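Local atomic coordinates of dihydrodipicolinate synthase family protein (Sinorhizobium meliloti, PDB entry 4DNH), a protein that is of unknown function but folds as a TIM barrel and is probably related to the dihydrodipicolinate synthase family. Residues Arg159-Ala164 / Glu200-Asn205; Ile188-Glu193 / Lys213-Val218; Val130-Ile135 / Ile172-Arg177. All blocks are in the same frame, centred on the assembly; numbering follows the deposited sequence.

Contact 1 (Arg159-Ala164 / Glu200-Asn205); sequences RALAAA and EGYWGN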
loop_
_atom_site.group_PDB
_atom_site.type_symbol
_atom_site.label_atom_id
_atom_site.label_comp_id
_atom_site.label_asym_id
_atom_site.label_seq_id
_atom_site.Cartn_x
_atom_site.Cartn_y
_atom_site.Cartn_z
ATOM N N ARG A 159 -12.728 -4.247 11.222
ATOM C CA ARG A 159 -13.220 -3.168 12.093
ATOM C C ARG A 159 -14.213 -3.749 13.128
ATOM O O ARG A 159 -14.094 -3.484 14.316
ATOM C CB ARG A 159 -13.921 -2.107 11.212
ATOM C CG ARG A 159 -13.446 -0.649 11.243
ATOM C CD ARG A 159 -12.023 -0.494 10.728
ATOM N NE ARG A 159 -11.699 0.487 9.658
ATOM C CZ ARG A 159 -12.492 1.353 9.013
ATOM N NH1 ARG A 159 -11.941 2.113 8.065
ATOM N NH2 ARG A 159 -13.793 1.478 9.288
ATOM N N ALA A 160 -15.167 -4.570 12.674
ATOM C CA ALA A 160 -16.238 -5.099 13.538
ATOM C C ALA A 160 -15.716 -6.070 14.599
ATOM O O ALA A 160 -16.250 -6.136 15.718
ATOM C CB ALA A 160 -17.315 -5.774 12.701
ATOM N N LEU A 161 -14.679 -6.822 14.230
ATOM C CA LEU A 161 -14.024 -7.762 15.130
ATOM C C LEU A 161 -13.210 -7.038 16.218
ATOM O O LEU A 161 -13.292 -7.411 17.398
ATOM C CB LEU A 161 -13.172 -8.766 14.345
ATOM C CG LEU A 161 -12.426 -9.862 15.124
ATOM C CD1 LEU A 161 -13.352 -10.851 15.825
ATOM C CD2 LEU A 161 -11.465 -10.590 14.206
ATOM N N ALA A 162 -12.470 -5.989 15.838
ATOM C CA ALA A 162 -11.733 -5.162 16.821
ATOM C C ALA A 162 -12.635 -4.558 17.921
ATOM O O ALA A 162 -12.171 -4.293 19.025
ATOM C CB ALA A 162 -10.923 -4.073 16.130
ATOM N N ALA A 163 -13.914 -4.354 17.597
ATOM C CA ALA A 163 -14.921 -3.826 18.520
ATOM C C ALA A 163 -15.738 -4.912 19.219
ATOM O O ALA A 163 -16.292 -4.675 20.282
ATOM C CB ALA A 163 -15.849 -2.873 17.783
ATOM N N ALA A 164 -15.831 -6.096 18.628
ATOM C CA ALA A 164 -16.620 -7.165 19.248
ATOM C C ALA A 164 -15.785 -8.122 20.101
ATOM O O ALA A 164 -16.286 -8.674 21.082
ATOM C CB ALA A 164 -17.412 -7.932 18.198
ATOM N N GLU A 200 -7.823 -0.661 16.713
ATOM C CA GLU A 200 -7.159 -0.506 17.996
ATOM C C GLU A 200 -7.121 -1.803 18.825
ATOM O O GLU A 200 -8.165 -2.397 19.136
ATOM C CB GLU A 200 -7.842 0.632 18.780
ATOM C CG GLU A 200 -9.366 0.538 18.877
ATOM C CD GLU A 200 -10.027 1.773 19.486
ATOM O OE1 GLU A 200 -9.385 2.480 20.299
ATOM O OE2 GLU A 200 -11.208 2.034 19.156
ATOM N N GLY A 201 -5.907 -2.228 19.178
ATOM C CA GLY A 201 -5.694 -3.444 19.965
ATOM C C GLY A 201 -6.046 -4.735 19.242
ATOM O O GLY A 201 -6.593 -5.654 19.850
ATOM N N TYR A 202 -5.728 -4.807 17.950
ATOM C CA TYR A 202 -6.023 -5.997 17.153
ATOM C C TYR A 202 -5.231 -7.227 17.646
ATOM O O TYR A 202 -4.086 -7.092 18.104
ATOM C CB TYR A 202 -5.781 -5.729 15.662
ATOM C CG TYR A 202 -6.629 -6.584 14.749
ATOM C CD1 TYR A 202 -7.961 -6.267 14.509
ATOM C CD2 TYR A 202 -6.099 -7.719 14.131
ATOM C CE1 TYR A 202 -8.747 -7.051 13.674
ATOM C CE2 TYR A 202 -6.874 -8.509 13.293
ATOM C CZ TYR A 202 -8.196 -8.171 13.065
ATOM O OH TYR A 202 -8.970 -8.954 12.241
ATOM N N TRP A 203 -5.864 -8.404 17.549
ATOM C CA TRP A 203 -5.406 -9.691 18.122
ATOM C C TRP A 203 -5.776 -9.898 19.572
ATOM O O TRP A 203 -5.581 -10.985 20.119
ATOM C CB TRP A 203 -3.922 -9.972 17.874
ATOM C CG TRP A 203 -3.549 -9.917 16.412
ATOM C CD1 TRP A 203 -2.707 -9.004 15.789
ATOM C CD2 TRP A 203 -4.022 -10.797 15.330
ATOM N NE1 TRP A 203 -2.618 -9.260 14.442
ATOM C CE2 TRP A 203 -3.377 -10.319 14.101
ATOM C CE3 TRP A 203 -4.867 -11.895 15.261
ATOM C CZ2 TRP A 203 -3.598 -10.918 12.872
ATOM C CZ3 TRP A 203 -5.079 -12.496 14.013
ATOM C CH2 TRP A 203 -4.458 -12.014 12.847
ATOM N N GLY A 204 -6.319 -8.860 20.203
ATOM C CA GLY A 204 -6.841 -8.958 21.561
ATOM C C GLY A 204 -6.027 -8.302 22.660
ATOM O O GLY A 204 -6.378 -8.410 23.834
ATOM N N ASN A 205 -4.937 -7.630 22.296
ATOM C CA ASN A 205 -4.122 -6.906 23.273
ATOM C C ASN A 205 -3.710 -5.516 22.795
ATOM O O ASN A 205 -3.356 -5.324 21.628
ATOM C CB ASN A 205 -2.881 -7.711 23.648
ATOM C CG ASN A 205 -2.321 -7.315 25.001
ATOM O OD1 ASN A 205 -2.075 -6.139 25.277
ATOM N ND2 ASN A 205 -2.122 -8.304 25.862
#

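Contact 2 (Ile188-Glu193 / Lys213-Val218); sequences IHWLGE and KTCLDV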
loop_
_atom_site.group_PDB
_atom_site.type_symbol
_atom_site.label_atom_id
_atom_site.label_comp_id
_atom_site.label_asym_id
_atom_site.label_seq_id
_atom_site.Cartn_x
_atom_site.Cartn_y
_atom_site.Cartn_z
ATOM N N ILE A 188 -1.882 -12.561 5.375
ATOM C CA ILE A 188 -2.569 -11.939 6.492
ATOM C C ILE A 188 -2.054 -10.527 6.689
ATOM O O ILE A 188 -0.850 -10.265 6.669
ATOM C CB ILE A 188 -2.398 -12.752 7.792
ATOM C CG1 ILE A 188 -3.187 -14.060 7.696
ATOM C CG2 ILE A 188 -2.838 -11.936 9.003
ATOM C CD1 ILE A 188 -3.125 -14.921 8.939
ATOM N N HIS A 189 -2.980 -9.608 6.889
ATOM C CA HIS A 189 -2.608 -8.230 7.060
ATOM C C HIS A 189 -2.878 -7.724 8.459
ATOM O O HIS A 189 -4.017 -7.702 8.931
ATOM C CB HIS A 189 -3.292 -7.395 6.006
ATOM C CG HIS A 189 -2.850 -5.963 5.987
ATOM N ND1 HIS A 189 -3.584 -4.994 5.423
ATOM C CD2 HIS A 189 -1.708 -5.350 6.502
ATOM C CE1 HIS A 189 -2.949 -3.819 5.563
ATOM N NE2 HIS A 189 -1.799 -4.041 6.221
ATOM N N TRP A 190 -1.793 -7.351 9.136
ATOM C CA TRP A 190 -1.844 -6.650 10.407
ATOM C C TRP A 190 -1.626 -5.176 10.163
ATOM O O TRP A 190 -0.495 -4.715 10.010
ATOM C CB TRP A 190 -0.789 -7.209 11.342
ATOM C CG TRP A 190 -0.905 -6.688 12.745
ATOM C CD1 TRP A 190 -1.793 -5.728 13.227
ATOM C CD2 TRP A 190 -0.069 -7.044 13.894
ATOM N NE1 TRP A 190 -1.578 -5.490 14.553
ATOM C CE2 TRP A 190 -0.557 -6.247 15.017
ATOM C CE3 TRP A 190 0.988 -7.918 14.098
ATOM C CZ2 TRP A 190 0.007 -6.340 16.287
ATOM C CZ3 TRP A 190 1.549 -8.008 15.379
ATOM C CH2 TRP A 190 1.070 -7.235 16.444
ATOM N N LEU A 191 -2.732 -4.435 10.099
ATOM C CA LEU A 191 -2.750 -3.002 9.832
ATOM C C LEU A 191 -2.771 -2.228 11.157
ATOM O O LEU A 191 -3.695 -2.403 11.947
ATOM C CB LEU A 191 -4.009 -2.678 9.015
ATOM C CG LEU A 191 -4.315 -1.304 8.391
ATOM C CD1 LEU A 191 -3.201 -0.837 7.464
ATOM C CD2 LEU A 191 -5.633 -1.369 7.632
ATOM N N GLY A 192 -1.768 -1.385 11.397
ATOM C CA GLY A 192 -1.685 -0.604 12.649
ATOM C C GLY A 192 -2.675 0.556 12.778
ATOM O O GLY A 192 -3.265 0.995 11.787
ATOM N N GLU A 193 -2.850 1.044 14.008
ATOM C CA GLU A 193 -3.842 2.087 14.323
ATOM C C GLU A 193 -3.568 3.472 13.729
ATOM O O GLU A 193 -4.469 4.318 13.666
ATOM C CB GLU A 193 -4.127 2.204 15.839
ATOM C CG GLU A 193 -2.930 2.084 16.770
ATOM C CD GLU A 193 -2.678 0.647 17.205
ATOM O OE1 GLU A 193 -1.676 0.057 16.745
ATOM O OE2 GLU A 193 -3.489 0.100 17.992
ATOM N N LYS A 213 2.137 -12.432 19.826
ATOM C CA LYS A 213 2.013 -13.825 20.299
ATOM C C LYS A 213 0.779 -14.534 19.729
ATOM O O LYS A 213 0.872 -15.651 19.228
ATOM C CB LYS A 213 1.964 -13.846 21.835
ATOM C CG LYS A 213 2.214 -15.199 22.495
ATOM C CD LYS A 213 1.628 -15.221 23.903
ATOM C CE LYS A 213 2.665 -15.571 24.967
ATOM N NZ LYS A 213 3.163 -16.976 24.900
ATOM N N THR A 214 -0.371 -13.869 19.816
ATOM C CA THR A 214 -1.629 -14.396 19.307
ATOM C C THR A 214 -1.556 -14.551 17.796
ATOM O O THR A 214 -2.065 -15.527 17.241
ATOM C CB THR A 214 -2.802 -13.454 19.636
ATOM O OG1 THR A 214 -2.670 -12.971 20.974
ATOM C CG2 THR A 214 -4.139 -14.165 19.498
ATOM N N CYS A 215 -0.924 -13.580 17.142
ATOM C CA CYS A 215 -0.810 -13.552 15.690
ATOM C C CYS A 215 0.063 -14.699 15.190
ATOM O O CYS A 215 -0.315 -15.415 14.253
ATOM C CB CYS A 215 -0.234 -12.218 15.235
ATOM S SG CYS A 215 -0.173 -12.054 13.444
ATOM N N LEU A 216 1.220 -14.867 15.832
ATOM C CA LEU A 216 2.115 -15.979 15.560
ATOM C C LEU A 216 1.419 -17.331 15.728
ATOM O O LEU A 216 1.590 -18.222 14.895
ATOM C CB LEU A 216 3.371 -15.901 16.443
ATOM C CG LEU A 216 4.439 -14.876 16.033
ATOM C CD1 LEU A 216 5.590 -14.840 17.023
ATOM C CD2 LEU A 216 4.961 -15.145 14.621
ATOM N N ASP A 217 0.624 -17.464 16.790
ATOM C CA ASP A 217 -0.110 -18.702 17.079
ATOM C C ASP A 217 -1.059 -19.114 15.938
ATOM O O ASP A 217 -1.145 -20.293 15.589
ATOM C CB ASP A 217 -0.867 -18.590 18.417
ATOM C CG ASP A 217 0.042 -18.782 19.637
ATOM O OD1 ASP A 217 1.214 -19.205 19.488
ATOM O OD2 ASP A 217 -0.423 -18.523 20.766
ATOM N N VAL A 218 -1.754 -18.137 15.355
ATOM C CA VAL A 218 -2.634 -18.369 14.207
ATOM C C VAL A 218 -1.858 -18.912 13.000
ATOM O O VAL A 218 -2.262 -19.915 12.407
ATOM C CB VAL A 218 -3.389 -17.084 13.798
ATOM C CG1 VAL A 218 -4.229 -17.337 12.561
ATOM C CG2 VAL A 218 -4.264 -16.576 14.939
#

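Contact 3 (Val130-Ile135 / Ile172-Arg177); sequences VSIDDI and IRVYDR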
loop_
_atom_site.group_PDB
_atom_site.type_symbol
_atom_site.label_atom_id
_atom_site.label_comp_id
_atom_site.label_asym_id
_atom_site.label_seq_id
_atom_site.Cartn_x
_atom_site.Cartn_y
_atom_site.Cartn_z
ATOM N N VAL A 130 -23.175 -6.650 17.125
ATOM C CA VAL A 130 -22.623 -7.401 16.011
ATOM C C VAL A 130 -21.939 -8.638 16.592
ATOM O O VAL A 130 -21.090 -8.521 17.474
ATOM C CB VAL A 130 -21.620 -6.535 15.212
ATOM C CG1 VAL A 130 -20.569 -7.387 14.517
ATOM C CG2 VAL A 130 -22.353 -5.662 14.202
ATOM N N SER A 131 -22.316 -9.819 16.104
ATOM C CA SER A 131 -21.829 -11.089 16.671
ATOM C C SER A 131 -20.652 -11.663 15.886
ATOM O O SER A 131 -20.385 -11.242 14.758
ATOM C CB SER A 131 -22.970 -12.119 16.769
ATOM O OG SER A 131 -23.429 -12.525 15.483
ATOM N N ILE A 132 -19.956 -12.625 16.491
ATOM C CA ILE A 132 -18.868 -13.359 15.828
ATOM C C ILE A 132 -19.338 -14.056 14.542
ATOM O O ILE A 132 -18.619 -14.057 13.539
ATOM C CB ILE A 132 -18.194 -14.356 16.803
ATOM C CG1 ILE A 132 -17.449 -13.594 17.904
ATOM C CG2 ILE A 132 -17.241 -15.298 16.075
ATOM C CD1 ILE A 132 -17.535 -14.265 19.263
ATOM N N ASP A 133 -20.545 -14.626 14.577
ATOM C CA ASP A 133 -21.172 -15.248 13.401
ATOM C C ASP A 133 -21.362 -14.240 12.260
ATOM O O ASP A 133 -21.027 -14.525 11.107
ATOM C CB ASP A 133 -22.521 -15.880 13.776
ATOM C CG ASP A 133 -22.372 -17.241 14.448
ATOM O OD1 ASP A 133 -21.446 -18.003 14.083
ATOM O OD2 ASP A 133 -23.198 -17.562 15.336
ATOM N N ASP A 134 -21.887 -13.061 12.603
ATOM C CA ASP A 134 -22.031 -11.959 11.663
ATOM C C ASP A 134 -20.702 -11.659 10.980
ATOM O O ASP A 134 -20.674 -11.344 9.780
ATOM C CB ASP A 134 -22.521 -10.694 12.374
ATOM C CG ASP A 134 -23.910 -10.840 12.955
ATOM O OD1 ASP A 134 -24.643 -11.775 12.560
ATOM O OD2 ASP A 134 -24.268 -10.003 13.815
ATOM N N ILE A 135 -19.612 -11.765 11.750
ATOM C CA ILE A 135 -18.264 -11.421 11.280
ATOM C C ILE A 135 -17.754 -12.496 10.328
ATOM O O ILE A 135 -17.207 -12.179 9.269
ATOM C CB ILE A 135 -17.275 -11.186 12.455
ATOM C CG1 ILE A 135 -17.592 -9.862 13.175
ATOM C CG2 ILE A 135 -15.832 -11.187 11.972
ATOM C CD1 ILE A 135 -17.197 -9.825 14.641
ATOM N N ILE A 172 -8.673 -16.058 17.529
ATOM C CA ILE A 172 -8.261 -17.424 17.234
ATOM C C ILE A 172 -9.392 -18.161 16.512
ATOM O O ILE A 172 -9.151 -18.778 15.483
ATOM C CB ILE A 172 -7.766 -18.172 18.503
ATOM C CG1 ILE A 172 -6.401 -17.627 18.931
ATOM C CG2 ILE A 172 -7.650 -19.669 18.252
ATOM C CD1 ILE A 172 -6.150 -17.644 20.427
ATOM N N ARG A 173 -10.615 -18.057 17.036
ATOM C CA ARG A 173 -11.786 -18.741 16.467
ATOM C C ARG A 173 -12.154 -18.242 15.071
ATOM O O ARG A 173 -12.443 -19.043 14.178
ATOM C CB ARG A 173 -12.998 -18.623 17.393
ATOM C CG ARG A 173 -13.016 -19.642 18.523
ATOM C CD ARG A 173 -13.914 -19.175 19.658
ATOM N NE ARG A 173 -13.347 -19.484 20.974
ATOM C CZ ARG A 173 -13.676 -18.867 22.109
ATOM N NH1 ARG A 173 -13.098 -19.225 23.250
ATOM N NH2 ARG A 173 -14.576 -17.891 22.115
ATOM N N VAL A 174 -12.145 -16.920 14.894
ATOM C CA VAL A 174 -12.492 -16.304 13.618
ATOM C C VAL A 174 -11.491 -16.716 12.545
ATOM O O VAL A 174 -11.878 -17.288 11.527
ATOM C CB VAL A 174 -12.632 -14.768 13.740
ATOM C CG1 VAL A 174 -12.587 -14.093 12.378
ATOM C CG2 VAL A 174 -13.933 -14.421 14.450
ATOM N N TYR A 175 -10.208 -16.467 12.788
ATOM C CA TYR A 175 -9.163 -16.878 11.847
ATOM C C TYR A 175 -9.041 -18.410 11.697
ATOM O O TYR A 175 -8.492 -18.904 10.714
ATOM C CB TYR A 175 -7.827 -16.232 12.216
ATOM C CG TYR A 175 -7.776 -14.760 11.867
ATOM C CD1 TYR A 175 -8.355 -13.809 12.698
ATOM C CD2 TYR A 175 -7.152 -14.320 10.700
ATOM C CE1 TYR A 175 -8.309 -12.463 12.384
ATOM C CE2 TYR A 175 -7.102 -12.978 10.377
ATOM C CZ TYR A 175 -7.682 -12.050 11.219
ATOM O OH TYR A 175 -7.640 -10.702 10.910
ATOM N N ASP A 176 -9.568 -19.155 12.666
ATOM C CA ASP A 176 -9.614 -20.608 12.559
ATOM C C ASP A 176 -10.648 -21.035 11.505
ATOM O O ASP A 176 -10.345 -21.869 10.646
ATOM C CB ASP A 176 -9.860 -21.260 13.934
ATOM C CG ASP A 176 -10.117 -22.765 13.848
ATOM O OD1 ASP A 176 -9.344 -23.502 13.184
ATOM O OD2 ASP A 176 -11.104 -23.217 14.471
ATOM N N ARG A 177 -11.850 -20.460 11.550
ATOM C CA ARG A 177 -12.857 -20.807 10.557
ATOM C C ARG A 177 -12.495 -20.246 9.185
ATOM O O ARG A 177 -12.466 -20.978 8.198
ATOM C CB ARG A 177 -14.273 -20.395 10.978
ATOM C CG ARG A 177 -15.358 -21.131 10.181
ATOM C CD ARG A 177 -16.627 -21.379 10.985
ATOM N NE ARG A 177 -16.386 -22.248 12.138
ATOM C CZ ARG A 177 -17.235 -22.426 13.152
ATOM N NH1 ARG A 177 -18.402 -21.790 13.174
ATOM N NH2 ARG A 177 -16.915 -23.242 14.154
#

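Contact 1 (Arg159-Ala164 / Glu200-Asn205)
Glu200 meets the helix 159-164 through its backbone: its carbonyl O lies 4.4 Å from Ala162 CB, a loose contact at the exposed margin. Gly201 then opens a type II beta turn that ends at Gly204, closed by a bond from Gly204 N to Gly201 O. Tyr202, first of the two central turn residues, makes most of the contact. With CG roughly anti to the backbone N (chi1 -153°), its ring reaches the helix so that Ala162 CB sits at the ring edge, near its plane, 4.0 Å from Tyr202 CD1. Farther out, Leu161 CD2 approaches Tyr202 OH to 3.6 Å, the two side chains crossing at about a right angle. The hydroxyl itself is hydrogen-bonded to Tyr175 OH and to Ser158 N, which would fix the ring's reach. In barrel terms, the turn belongs to the loop following strand 186-191, and the short helix follows strand 153-155, so neighbouring beta-alpha connections meet here. Trp203 starts away from the helix; Tyr202 CD2 lies 3.7 Å above one face of its indole, toward the rim. Beyond the turn, Asn205 OD1 is hydrogen-bonded to Asp207 N, just ahead of helix 208-221.

Contact 2 (Ile188-Glu193 / Lys213-Val218)
Trp190 and Cys215 meet at an oblique angle: Cys215 SG is 5.3 Å from the centroid of the six-membered ring of Trp190, displaced 47° from the ring normal. The sulfur's nearest ring atom is Trp190 CE3, at 4.3 Å. This is a sulfur-aromatic contact of modest closeness. Cys215 places its sulfur there because SG stands anti to the backbone N (chi1 -176°), which carries it off the helix toward the strand. Two residues earlier in the strand, Ile188 points to the same side as Trp190, as strand alternation requires. Its extended chain (chi2 -178°) ends in CD1, which meets Val218 CG1 at 4.5 Å, a looser apolar touch about one helical turn beyond Cys215. The pairs thus join the first strand and the helix of a beta-alpha-beta unit, strand 186-191, helix 208-221 and strand 226-232, in the closed parallel barrel; the nearest CA atoms, of Trp190 and Cys215, are 8.8 Å apart. The alternate residues His189 and Leu191 face the opposite side of the strand. Backbone bonds from Trp190 to Lys230 and Ser232 tie the strand to the next one. The Trp190 indole is further bounded by Trp203, edge-to-face, while Val218 also touches Tyr175 and Leu179 of helix 168-181.

Contact 3 (Val130-Ile135 / Ile172-Arg177)
Val174 uses its two methyl groups on different partners, both from helix 132-148. CG2, anti to the carbonyl carbon, meets Ile132 CG2 at 3.8 Å, whereas CG1, anti to the backbone N (chi1 163°), is 4.4 Å from Ile135 CG2. The two methyls of Val174 are thereby divided between two isoleucines three residues apart. Ile132 contributes its short branch rather than its ethyl arm: with CG1 anti to the carbonyl carbon (chi1 -67°), CG2 stands anti to the backbone N, which brings that methyl to Val174, and the two side chains cross obliquely. The closest CA atoms, again those of Ile132 and Val174, are 7.4 Å apart.

The first turn bearing the isoleucines is secured by a capping box. Ser131 N donates to Asp134 OD2 over 3.0 Å, almost straight at 176°, from above the carboxylate plane. In return Asp134 N donates weakly to Ser131 OG, 3.3 Å away. At the margin, Asp133 OD1 and Arg177 NH1, of opposite charge, stay 4.9 Å apart, and the touching atoms of this contact are all apolar.

Helices 132-148 and 168-181 follow barrel strands 115-119 and 153-155, adjacent in the sheet. Farther along helix 132-148, Val174 also touches Leu136 and Tyr139, and it reaches Leu161 of the short helix 159-164, whose Ala160 and Ala164 pack on Ile135.

The six segments run along the chain as 130-135, 159-164, 172-177, 188-193, 200-205 and 213-218. Contact 1 thus interlocks with both others, while contact 3 closes before contact 2 opens. Their centres lie close together: 11 Å between contacts 1 and 2, 12 Å between 1 and 3, and 15 Å between 2 and 3. All lie on the same side of the chain's centre, around strand 186-191 and helices 132-148, 159-164, 168-181 and 208-221. Trp203 bridges contact 1 to both neighbours, with CZ2 3.7 Å from Cys215 SG and CH2 3.6 Å from Tyr175 CZ. Consecutive beta-alpha units are thereby packed into one continuous sector.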